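Local atomic coordinates of Zn-dependent hydrolase of metallo-beta-lactamase superfamily TM0207 (Thermotoga maritima, PDB entry 1VJN), a protein that is probably a zinc-dependent hydrolase of the metallo-beta-lactamase superfamily, its natural substrate not established. Residues N47-Q58 with V68-D76; I136-G147 with L164-Y174. All blocks are in the same frame, centred on the assembly; numbering follows the deposited sequence.

Interaction 1. Residues N47-Q58 with V68-D76; sequences NVTADVVTESHQ and VKGNFRVID
Phe-72 lays one face of its ring against Val-53, whose CG2 stands 3.7 Å from the ring centroid and 17° off the normal, a CH-pi contact displaced toward the rim. The ring reaches this place because Phe-72 CG sits between the backbone N and the carbonyl carbon (chi1 46°), which swings the phenyl back over the 47-58 chain. Ala-50 O and Lys-69 O lie at the ring's edge, in its plane. Beside it, Val-68 CG1 packs 3.6 Å from Ala-50 CB, and these four side chains form the tight part of the contact. Strands 52-54 and 73-75 run parallel: Arg-73 N bonds to Asp-51 O, Val-53 N to Arg-73 O, Ile-75 N to Val-53 O at 2.8 Å, and Glu-55 N to Ile-75 O. The earlier Thr-49/Lys-69 bridge, with Ala-50 N only 2.7 Å from Lys-69 O, is one residue out of register with this ladder. On the other sheet face Val-52 CG1 meets Ile-75 CD1 at 3.8 Å, with Val-83 and Phe-109 packing on that side too. The ends are looser. Lys-69, extended beyond CG, slants across Asn-47 and offers NZ to its OD1 in a weak 3.5 Å bond; both residues are exposed. At the far end Gln-58 NE2 lies 3.0 Å from Asp-76 OD2, but the angle at the N-H is too poor for a hydrogen bond; the amide and carboxylate planes are turned 59° apart. Glu-55 turns its carboxylate to His-65 instead. Strand 73-75 is the outer strand of one sheet of the metallo-hydrolase fold, and strand 52-54 leads into a sequence starting at His-57 that matches the family's HxHxDH metal-binding motif.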
loop_
_atom_site.group_PDB
_atom_site.type_symbol
_atom_site.label_atom_id
_atom_site.label_comp_id
_atom_site.label_asym_id
_atom_site.label_seq_id
_atom_site.Cartn_x
_atom_site.Cartn_y
_atom_site.Cartn_z
ATOM N N ASN A 47 1.723 -17.408 -0.288
ATOM C CA ASN A 47 0.920 -18.594 -0.027
ATOM C C ASN A 47 -0.223 -18.188 0.895
ATOM O O ASN A 47 -0.109 -18.318 2.123
ATOM C CB ASN A 47 1.801 -19.672 0.616
ATOM C CG ASN A 47 1.431 -21.088 0.180
ATOM O OD1 ASN A 47 0.374 -21.321 -0.408
ATOM N ND2 ASN A 47 2.319 -22.042 0.468
ATOM N N VAL A 48 -1.313 -17.673 0.319
ATOM C CA VAL A 48 -2.378 -17.031 1.122
ATOM C C VAL A 48 -3.787 -17.157 0.505
ATOM O O VAL A 48 -3.918 -17.147 -0.720
ATOM C CB VAL A 48 -1.973 -15.550 1.400
ATOM C CG1 VAL A 48 -3.171 -14.581 1.384
ATOM C CG2 VAL A 48 -1.191 -15.458 2.731
ATOM N N THR A 49 -4.807 -17.276 1.379
ATOM C CA THR A 49 -6.229 -17.385 1.009
ATOM C C THR A 49 -7.000 -16.040 1.085
ATOM O O THR A 49 -7.275 -15.514 2.162
ATOM C CB THR A 49 -6.954 -18.412 1.908
ATOM O OG1 THR A 49 -6.566 -19.746 1.560
ATOM C CG2 THR A 49 -8.457 -18.425 1.640
ATOM N N ALA A 50 -7.416 -15.517 -0.060
ATOM C CA ALA A 50 -7.928 -14.181 -0.105
ATOM C C ALA A 50 -9.435 -14.130 -0.356
ATOM O O ALA A 50 -9.971 -14.958 -1.070
ATOM C CB ALA A 50 -7.179 -13.429 -1.190
ATOM N N ASP A 51 -10.076 -13.090 0.194
ATOM C CA ASP A 51 -11.446 -12.652 -0.128
ATOM C C ASP A 51 -11.478 -11.598 -1.245
ATOM O O ASP A 51 -12.411 -11.519 -2.048
ATOM C CB ASP A 51 -12.057 -12.045 1.130
ATOM C CG ASP A 51 -12.064 -13.035 2.281
ATOM O OD1 ASP A 51 -12.789 -14.029 2.151
ATOM O OD2 ASP A 51 -11.346 -12.945 3.302
ATOM N N VAL A 52 -10.481 -10.749 -1.216
ATOM C CA VAL A 52 -10.316 -9.719 -2.214
ATOM C C VAL A 52 -8.873 -9.689 -2.715
ATOM O O VAL A 52 -7.891 -9.863 -1.949
ATOM C CB VAL A 52 -10.703 -8.321 -1.671
ATOM C CG1 VAL A 52 -10.578 -7.213 -2.801
ATOM C CG2 VAL A 52 -12.068 -8.373 -1.073
ATOM N N VAL A 53 -8.756 -9.461 -4.021
ATOM C CA VAL A 53 -7.485 -9.114 -4.616
ATOM C C VAL A 53 -7.647 -7.777 -5.313
ATOM O O VAL A 53 -8.547 -7.612 -6.150
ATOM C CB VAL A 53 -6.998 -10.184 -5.628
ATOM C CG1 VAL A 53 -5.764 -9.711 -6.362
ATOM C CG2 VAL A 53 -6.711 -11.495 -4.944
ATOM N N THR A 54 -6.788 -6.810 -4.990
ATOM C CA THR A 54 -6.756 -5.575 -5.800
ATOM C C THR A 54 -5.511 -5.439 -6.700
ATOM O O THR A 54 -4.439 -5.934 -6.363
ATOM C CB THR A 54 -6.805 -4.374 -4.896
ATOM O OG1 THR A 54 -5.656 -4.381 -4.046
ATOM C CG2 THR A 54 -8.064 -4.378 -3.957
ATOM N N GLU A 55 -5.658 -4.710 -7.817
ATOM C CA GLU A 55 -4.580 -4.503 -8.770
ATOM C C GLU A 55 -4.511 -3.043 -9.123
ATOM O O GLU A 55 -5.417 -2.534 -9.753
ATOM C CB GLU A 55 -4.848 -5.265 -10.091
ATOM C CG GLU A 55 -5.089 -6.769 -9.990
ATOM C CD GLU A 55 -3.843 -7.614 -9.839
ATOM O OE1 GLU A 55 -2.691 -7.076 -9.739
ATOM O OE2 GLU A 55 -4.048 -8.852 -9.837
ATOM N N SER A 56 -3.412 -2.407 -8.790
ATOM C CA SER A 56 -3.149 -1.034 -9.122
ATOM C C SER A 56 -3.013 -0.741 -10.617
ATOM O O SER A 56 -3.293 0.388 -11.041
ATOM C CB SER A 56 -1.918 -0.560 -8.351
ATOM O OG SER A 56 -0.780 -1.209 -8.810
ATOM N N HIS A 57 -2.597 -1.731 -11.416
ATOM C CA HIS A 57 -2.520 -1.576 -12.856
ATOM C C HIS A 57 -2.663 -2.935 -13.552
ATOM O O HIS A 57 -2.506 -3.970 -12.917
ATOM C CB HIS A 57 -1.225 -0.903 -13.269
ATOM C CG HIS A 57 -0.008 -1.560 -12.730
ATOM N ND1 HIS A 57 0.441 -1.344 -11.446
ATOM C CD2 HIS A 57 0.829 -2.475 -13.277
ATOM C CE1 HIS A 57 1.502 -2.098 -11.223
ATOM N NE2 HIS A 57 1.771 -2.776 -12.322
ATOM N N GLN A 58 -2.995 -2.935 -14.833
ATOM C CA GLN A 58 -3.252 -4.215 -15.546
ATOM C C GLN A 58 -1.966 -4.844 -16.058
ATOM O O GLN A 58 -0.981 -4.150 -16.248
ATOM C CB GLN A 58 -4.234 -4.017 -16.694
ATOM C CG GLN A 58 -5.591 -3.469 -16.244
ATOM C CD GLN A 58 -6.762 -4.315 -16.728
ATOM O OE1 GLN A 58 -6.862 -4.612 -17.915
ATOM N NE2 GLN A 58 -7.647 -4.703 -15.811
ATOM N N VAL A 68 -3.021 -17.041 -6.058
ATOM C CA VAL A 68 -3.603 -16.680 -4.760
ATOM C C VAL A 68 -4.740 -17.658 -4.525
ATOM O O VAL A 68 -5.400 -18.039 -5.459
ATOM C CB VAL A 68 -4.163 -15.223 -4.758
ATOM C CG1 VAL A 68 -4.817 -14.871 -3.423
ATOM C CG2 VAL A 68 -3.068 -14.214 -5.061
ATOM N N LYS A 69 -4.991 -18.054 -3.294
ATOM C CA LYS A 69 -6.070 -19.016 -3.052
ATOM C C LYS A 69 -7.314 -18.309 -2.559
ATOM O O LYS A 69 -7.272 -17.147 -2.180
ATOM C CB LYS A 69 -5.637 -20.067 -2.033
ATOM C CG LYS A 69 -4.522 -20.975 -2.502
ATOM C CD LYS A 69 -3.783 -21.610 -1.299
ATOM C CE LYS A 69 -2.895 -22.782 -1.745
ATOM N NZ LYS A 69 -2.253 -23.553 -0.613
ATOM N N GLY A 70 -8.406 -19.044 -2.508
ATOM C CA GLY A 70 -9.673 -18.534 -2.073
ATOM C C GLY A 70 -10.517 -18.177 -3.290
ATOM O O GLY A 70 -10.050 -18.180 -4.439
ATOM N N ASN A 71 -11.762 -17.836 -3.012
ATOM C CA ASN A 71 -12.748 -17.495 -4.026
ATOM C C ASN A 71 -12.919 -15.999 -3.943
ATOM O O ASN A 71 -13.895 -15.497 -3.406
ATOM C CB ASN A 71 -14.031 -18.222 -3.695
ATOM C CG ASN A 71 -13.863 -19.715 -3.749
ATOM O OD1 ASN A 71 -13.145 -20.205 -4.589
ATOM N ND2 ASN A 71 -14.534 -20.445 -2.866
ATOM N N PHE A 72 -11.956 -15.272 -4.478
ATOM C CA PHE A 72 -11.890 -13.838 -4.231
ATOM C C PHE A 72 -12.565 -12.993 -5.292
ATOM O O PHE A 72 -12.839 -13.438 -6.391
ATOM C CB PHE A 72 -10.438 -13.392 -4.042
ATOM C CG PHE A 72 -9.492 -13.954 -5.060
ATOM C CD1 PHE A 72 -9.389 -13.389 -6.317
ATOM C CD2 PHE A 72 -8.711 -15.045 -4.761
ATOM C CE1 PHE A 72 -8.510 -13.929 -7.261
ATOM C CE2 PHE A 72 -7.851 -15.593 -5.697
ATOM C CZ PHE A 72 -7.721 -15.023 -6.928
ATOM N N ARG A 73 -12.874 -11.769 -4.903
ATOM C CA ARG A 73 -13.293 -10.724 -5.796
ATOM C C ARG A 73 -12.034 -9.978 -6.254
ATOM O O ARG A 73 -11.242 -9.517 -5.429
ATOM C CB ARG A 73 -14.222 -9.766 -5.057
ATOM C CG ARG A 73 -14.554 -8.488 -5.773
ATOM C CD ARG A 73 -15.058 -8.704 -7.141
ATOM N NE ARG A 73 -16.263 -7.910 -7.367
ATOM C CZ ARG A 73 -16.319 -6.809 -8.089
ATOM N NH1 ARG A 73 -15.234 -6.329 -8.716
ATOM N NH2 ARG A 73 -17.485 -6.213 -8.229
ATOM N N VAL A 74 -11.825 -9.894 -7.568
ATOM C CA VAL A 74 -10.699 -9.138 -8.113
ATOM C C VAL A 74 -11.228 -7.731 -8.351
ATOM O O VAL A 74 -12.234 -7.610 -9.010
ATOM C CB VAL A 74 -10.261 -9.682 -9.461
ATOM C CG1 VAL A 74 -9.133 -8.763 -10.062
ATOM C CG2 VAL A 74 -9.787 -11.089 -9.307
ATOM N N ILE A 75 -10.552 -6.696 -7.854
ATOM C CA ILE A 75 -10.932 -5.307 -8.118
ATOM C C ILE A 75 -9.750 -4.641 -8.832
ATOM O O ILE A 75 -8.648 -4.592 -8.307
ATOM C CB ILE A 75 -11.291 -4.566 -6.836
ATOM C CG1 ILE A 75 -12.372 -5.287 -6.089
ATOM C CG2 ILE A 75 -11.802 -3.162 -7.107
ATOM C CD1 ILE A 75 -12.687 -4.686 -4.780
ATOM N N ASP A 76 -9.981 -4.231 -10.087
ATOM C CA ASP A 76 -8.958 -3.589 -10.881
ATOM C C ASP A 76 -9.461 -2.335 -11.593
ATOM O O ASP A 76 -8.854 -1.912 -12.546
ATOM C CB ASP A 76 -8.387 -4.558 -11.904
ATOM C CG ASP A 76 -9.434 -5.123 -12.836
ATOM O OD1 ASP A 76 -10.609 -4.675 -12.843
ATOM O OD2 ASP A 76 -9.170 -6.068 -13.594
#

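Interaction 2. Residues I136-G147 with L164-Y174; sequences IGEIDVLLVPVG and LNAKVIIPMHY
Strands 141-145 and 168-172 run parallel, 4.5 Å apart at closest with 26° between their directions, joined by alternating bonds from Val-168 N to Asp-140 O through to Val-146 N to Met-172 O; that from Ile-170 N to Leu-142 O is nearly straight, 2.7 Å long and 178° at the hydrogen. On one face Leu-143 and Ile-170 lie side by side, CD2 of the leucine 3.6 Å from CD1 of the isoleucine, while Val-141 CG1, on the same face, meets that CD1 at a slant. Selenomethionine Met-172 stretches along this face, its CE 3.8 Å from Pro-145 CD. On the opposite face Leu-142 sets CB 3.7 Å from Ala-166 CB and, with CG anti to the backbone N (chi1 -174°), crosses Leu-164 at about a right angle, CD1 to CD1 4.0 Å. At the C-terminal strand ends Pro-145 CB comes within 3.3 Å of His-173 ND1, buried and without a polar partner in the model. At the other end a weak bond links Asn-165 ND2 to Glu-138 OE1. Asn-165 ends helix 154-163 in a Schellman motif, and this helix, linking the two strands in a beta-alpha-beta unit, packs over the face carrying Leu-142, Val-144 and Ile-169. Strand 202-205 of the other sheet meets Val-141, Val-168 and Ile-170; strand 116-120 pairs with the far edge of 141-145, and 213-216 continues the sheet beyond 168-172.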
loop_
_atom_site.group_PDB
_atom_site.type_symbol
_atom_site.label_atom_id
_atom_site.label_comp_id
_atom_site.label_asym_id
_atom_site.label_seq_id
_atom_site.Cartn_x
_atom_site.Cartn_y
_atom_site.Cartn_z
ATOM N N ILE A 136 -9.435 10.571 -1.371
ATOM C CA ILE A 136 -8.816 9.545 -0.523
ATOM C C ILE A 136 -9.157 9.771 0.965
ATOM O O ILE A 136 -9.488 8.822 1.685
ATOM C CB ILE A 136 -7.299 9.411 -0.800
ATOM C CG1 ILE A 136 -7.095 8.865 -2.214
ATOM C CG2 ILE A 136 -6.609 8.465 0.239
ATOM C CD1 ILE A 136 -5.753 9.119 -2.714
ATOM N N GLY A 137 -9.101 11.017 1.415
ATOM C CA GLY A 137 -9.361 11.365 2.820
ATOM C C GLY A 137 -8.202 11.076 3.755
ATOM O O GLY A 137 -7.148 10.636 3.307
ATOM N N GLU A 138 -8.388 11.307 5.063
ATOM C CA GLU A 138 -7.353 10.977 6.048
ATOM C C GLU A 138 -7.077 9.479 6.101
ATOM O O GLU A 138 -7.988 8.694 6.049
ATOM C CB GLU A 138 -7.686 11.554 7.421
ATOM C CG GLU A 138 -7.805 13.071 7.337
ATOM C CD GLU A 138 -7.313 13.777 8.581
ATOM O OE1 GLU A 138 -7.520 13.242 9.699
ATOM O OE2 GLU A 138 -6.715 14.871 8.419
ATOM N N ILE A 139 -5.798 9.108 6.130
ATOM C CA ILE A 139 -5.351 7.721 6.130
ATOM C C ILE A 139 -4.680 7.391 7.475
ATOM O O ILE A 139 -3.931 8.193 8.021
ATOM C CB ILE A 139 -4.388 7.504 4.948
ATOM C CG1 ILE A 139 -5.170 7.609 3.622
ATOM C CG2 ILE A 139 -3.706 6.185 5.032
ATOM C CD1 ILE A 139 -6.529 6.886 3.621
ATOM N N ASP A 140 -4.944 6.195 7.994
ATOM C CA ASP A 140 -4.246 5.687 9.176
ATOM C C ASP A 140 -2.952 4.943 8.863
ATOM O O ASP A 140 -1.933 5.139 9.524
ATOM C CB ASP A 140 -5.192 4.767 9.939
ATOM C CG ASP A 140 -6.442 5.496 10.386
ATOM O OD1 ASP A 140 -6.293 6.597 10.953
ATOM O OD2 ASP A 140 -7.602 5.077 10.171
ATOM N N VAL A 141 -3.004 4.063 7.880
ATOM C CA VAL A 141 -1.842 3.311 7.438
ATOM C C VAL A 141 -1.639 3.555 5.955
ATOM O O VAL A 141 -2.511 3.212 5.138
ATOM C CB VAL A 141 -1.997 1.772 7.673
ATOM C CG1 VAL A 141 -0.711 1.038 7.309
ATOM C CG2 VAL A 141 -2.352 1.469 9.067
ATOM N N LEU A 142 -0.507 4.159 5.611
ATOM C CA LEU A 142 -0.158 4.477 4.242
ATOM C C LEU A 142 0.987 3.587 3.692
ATOM O O LEU A 142 2.062 3.523 4.268
ATOM C CB LEU A 142 0.229 5.964 4.139
ATOM C CG LEU A 142 0.489 6.477 2.735
ATOM C CD1 LEU A 142 -0.740 6.324 1.826
ATOM C CD2 LEU A 142 0.897 7.922 2.880
ATOM N N LEU A 143 0.734 2.947 2.559
ATOM C CA LEU A 143 1.737 2.181 1.823
ATOM C C LEU A 143 2.162 3.046 0.649
ATOM O O LEU A 143 1.346 3.333 -0.245
ATOM C CB LEU A 143 1.150 0.866 1.352
ATOM C CG LEU A 143 0.393 0.076 2.450
ATOM C CD1 LEU A 143 -0.226 -1.194 1.840
ATOM C CD2 LEU A 143 1.247 -0.278 3.578
ATOM N N VAL A 144 3.426 3.491 0.655
ATOM C CA VAL A 144 3.820 4.608 -0.240
ATOM C C VAL A 144 5.151 4.280 -0.962
ATOM O O VAL A 144 6.092 3.857 -0.328
ATOM C CB VAL A 144 3.884 5.978 0.561
ATOM C CG1 VAL A 144 4.941 5.946 1.605
ATOM C CG2 VAL A 144 4.182 7.163 -0.343
ATOM N N PRO A 145 5.202 4.415 -2.297
ATOM C CA PRO A 145 6.413 4.209 -3.041
ATOM C C PRO A 145 7.372 5.378 -2.827
ATOM O O PRO A 145 6.910 6.493 -2.677
ATOM C CB PRO A 145 5.925 4.177 -4.506
ATOM C CG PRO A 145 4.721 4.997 -4.524
ATOM C CD PRO A 145 4.102 4.804 -3.190
ATOM N N VAL A 146 8.676 5.107 -2.767
ATOM C CA VAL A 146 9.674 6.125 -2.515
ATOM C C VAL A 146 10.956 6.037 -3.362
ATOM O O VAL A 146 11.925 6.738 -3.074
ATOM C CB VAL A 146 10.116 6.087 -1.015
ATOM C CG1 VAL A 146 8.913 6.298 -0.085
ATOM C CG2 VAL A 146 10.880 4.773 -0.658
ATOM N N GLY A 147 10.987 5.181 -4.381
ATOM C CA GLY A 147 12.215 4.991 -5.166
ATOM C C GLY A 147 12.582 6.067 -6.181
ATOM O O GLY A 147 13.710 6.049 -6.675
ATOM N N LEU A 164 -2.328 13.403 3.477
ATOM C CA LEU A 164 -3.303 12.380 3.840
ATOM C C LEU A 164 -3.310 12.186 5.369
ATOM O O LEU A 164 -4.010 11.322 5.867
ATOM C CB LEU A 164 -2.957 11.055 3.115
ATOM C CG LEU A 164 -3.059 11.027 1.574
ATOM C CD1 LEU A 164 -2.704 9.654 0.976
ATOM C CD2 LEU A 164 -4.428 11.464 1.126
ATOM N N ASN A 165 -2.550 13.027 6.084
ATOM C CA ASN A 165 -2.385 12.951 7.551
ATOM C C ASN A 165 -2.065 11.533 8.025
ATOM O O ASN A 165 -2.543 11.081 9.058
ATOM C CB ASN A 165 -3.623 13.549 8.234
ATOM C CG ASN A 165 -3.356 13.992 9.679
ATOM O OD1 ASN A 165 -2.287 14.527 10.008
ATOM N ND2 ASN A 165 -4.333 13.757 10.551
ATOM N N ALA A 166 -1.216 10.845 7.265
ATOM C CA ALA A 166 -0.899 9.415 7.518
ATOM C C ALA A 166 -0.179 9.250 8.850
ATOM O O ALA A 166 0.709 10.039 9.178
ATOM C CB ALA A 166 -0.009 8.866 6.423
ATOM N N LYS A 167 -0.533 8.202 9.586
ATOM C CA LYS A 167 0.093 7.908 10.863
ATOM C C LYS A 167 1.177 6.845 10.684
ATOM O O LYS A 167 2.359 7.163 10.750
ATOM C CB LYS A 167 -0.967 7.443 11.861
ATOM C CG LYS A 167 -2.060 8.438 12.100
ATOM C CD LYS A 167 -1.497 9.692 12.754
ATOM C CE LYS A 167 -2.526 10.830 12.777
ATOM N NZ LYS A 167 -1.908 12.139 12.380
ATOM N N VAL A 168 0.781 5.591 10.472
ATOM C CA VAL A 168 1.735 4.562 10.121
ATOM C C VAL A 168 2.025 4.713 8.669
ATOM O O VAL A 168 1.105 4.730 7.848
ATOM C CB VAL A 168 1.214 3.166 10.374
ATOM C CG1 VAL A 168 2.180 2.103 9.781
ATOM C CG2 VAL A 168 1.035 2.952 11.871
ATOM N N ILE A 169 3.307 4.874 8.347
ATOM C CA ILE A 169 3.764 4.992 6.976
ATOM C C ILE A 169 4.713 3.836 6.603
ATOM O O ILE A 169 5.768 3.667 7.240
ATOM C CB ILE A 169 4.510 6.328 6.782
ATOM C CG1 ILE A 169 3.576 7.533 6.945
ATOM C CG2 ILE A 169 5.117 6.338 5.415
ATOM C CD1 ILE A 169 4.298 8.874 7.183
ATOM N N ILE A 170 4.374 3.067 5.566
ATOM C CA ILE A 170 5.221 1.980 5.167
ATOM C C ILE A 170 5.720 2.263 3.757
ATOM O O ILE A 170 4.915 2.277 2.810
ATOM C CB ILE A 170 4.468 0.626 5.252
ATOM C CG1 ILE A 170 3.990 0.332 6.691
ATOM C CG2 ILE A 170 5.321 -0.508 4.714
ATOM C CD1 ILE A 170 2.826 -0.635 6.811
ATOM N N PRO A 171 7.031 2.523 3.603
ATOM C CA PRO A 171 7.594 2.762 2.247
ATOM C C PRO A 171 7.678 1.460 1.417
ATOM O O PRO A 171 7.804 0.337 1.966
ATOM C CB PRO A 171 9.020 3.277 2.523
ATOM C CG PRO A 171 9.391 2.678 3.903
ATOM C CD PRO A 171 8.071 2.602 4.674
HETATM N N MSE A 172 7.633 1.595 0.109
HETATM C CA MSE A 172 7.876 0.441 -0.746
HETATM C C MSE A 172 8.521 0.973 -1.999
HETATM O O MSE A 172 8.708 2.182 -2.112
HETATM C CB MSE A 172 6.583 -0.301 -1.072
HETATM C CG MSE A 172 5.512 0.596 -1.645
HETATM SE SE MSE A 172 3.719 -0.290 -1.857
HETATM C CE MSE A 172 2.815 1.268 -2.670
ATOM N N HIS A 173 8.883 0.063 -2.905
ATOM C CA HIS A 173 9.358 0.423 -4.253
ATOM C C HIS A 173 10.698 1.174 -4.140
ATOM O O HIS A 173 10.835 2.252 -4.698
ATOM C CB HIS A 173 8.371 1.354 -5.016
ATOM C CG HIS A 173 7.180 0.674 -5.610
ATOM N ND1 HIS A 173 5.887 0.936 -5.190
ATOM C CD2 HIS A 173 7.070 -0.200 -6.636
ATOM C CE1 HIS A 173 5.037 0.227 -5.909
ATOM N NE2 HIS A 173 5.731 -0.483 -6.784
ATOM N N TYR A 174 11.654 0.624 -3.387
ATOM C CA TYR A 174 12.968 1.219 -3.209
ATOM C C TYR A 174 14.043 0.189 -3.571
ATOM O O TYR A 174 13.683 -0.936 -3.909
ATOM C CB TYR A 174 13.132 1.729 -1.758
ATOM C CG TYR A 174 12.693 0.790 -0.682
ATOM C CD1 TYR A 174 13.519 -0.206 -0.263
ATOM C CD2 TYR A 174 11.469 0.954 -0.021
ATOM C CE1 TYR A 174 13.150 -1.070 0.722
ATOM C CE2 TYR A 174 11.112 0.125 1.012
ATOM C CZ TYR A 174 11.963 -0.904 1.369
ATOM O OH TYR A 174 11.648 -1.798 2.361
#

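Interaction 1 and interaction 2 belong to the two different mixed sheets of the metallo-hydrolase fold and follow one another along the chain. Their centres are 21 Å apart, yet their nearest atoms come to about 6 Å without touching, because each pair of parallel strands delivers a histidine to the same region: His-57 follows strand 52-54 and His-173 follows strand 168-172, with 7.2 Å between NE2 of His-57 and NE2 of His-173. Asp-123 lies beside both side chains. Such a gathering of loops at the strand ends is consistent with the zinc site of this superfamily; residues 60-62, from the motif beginning at His-57, are not modelled.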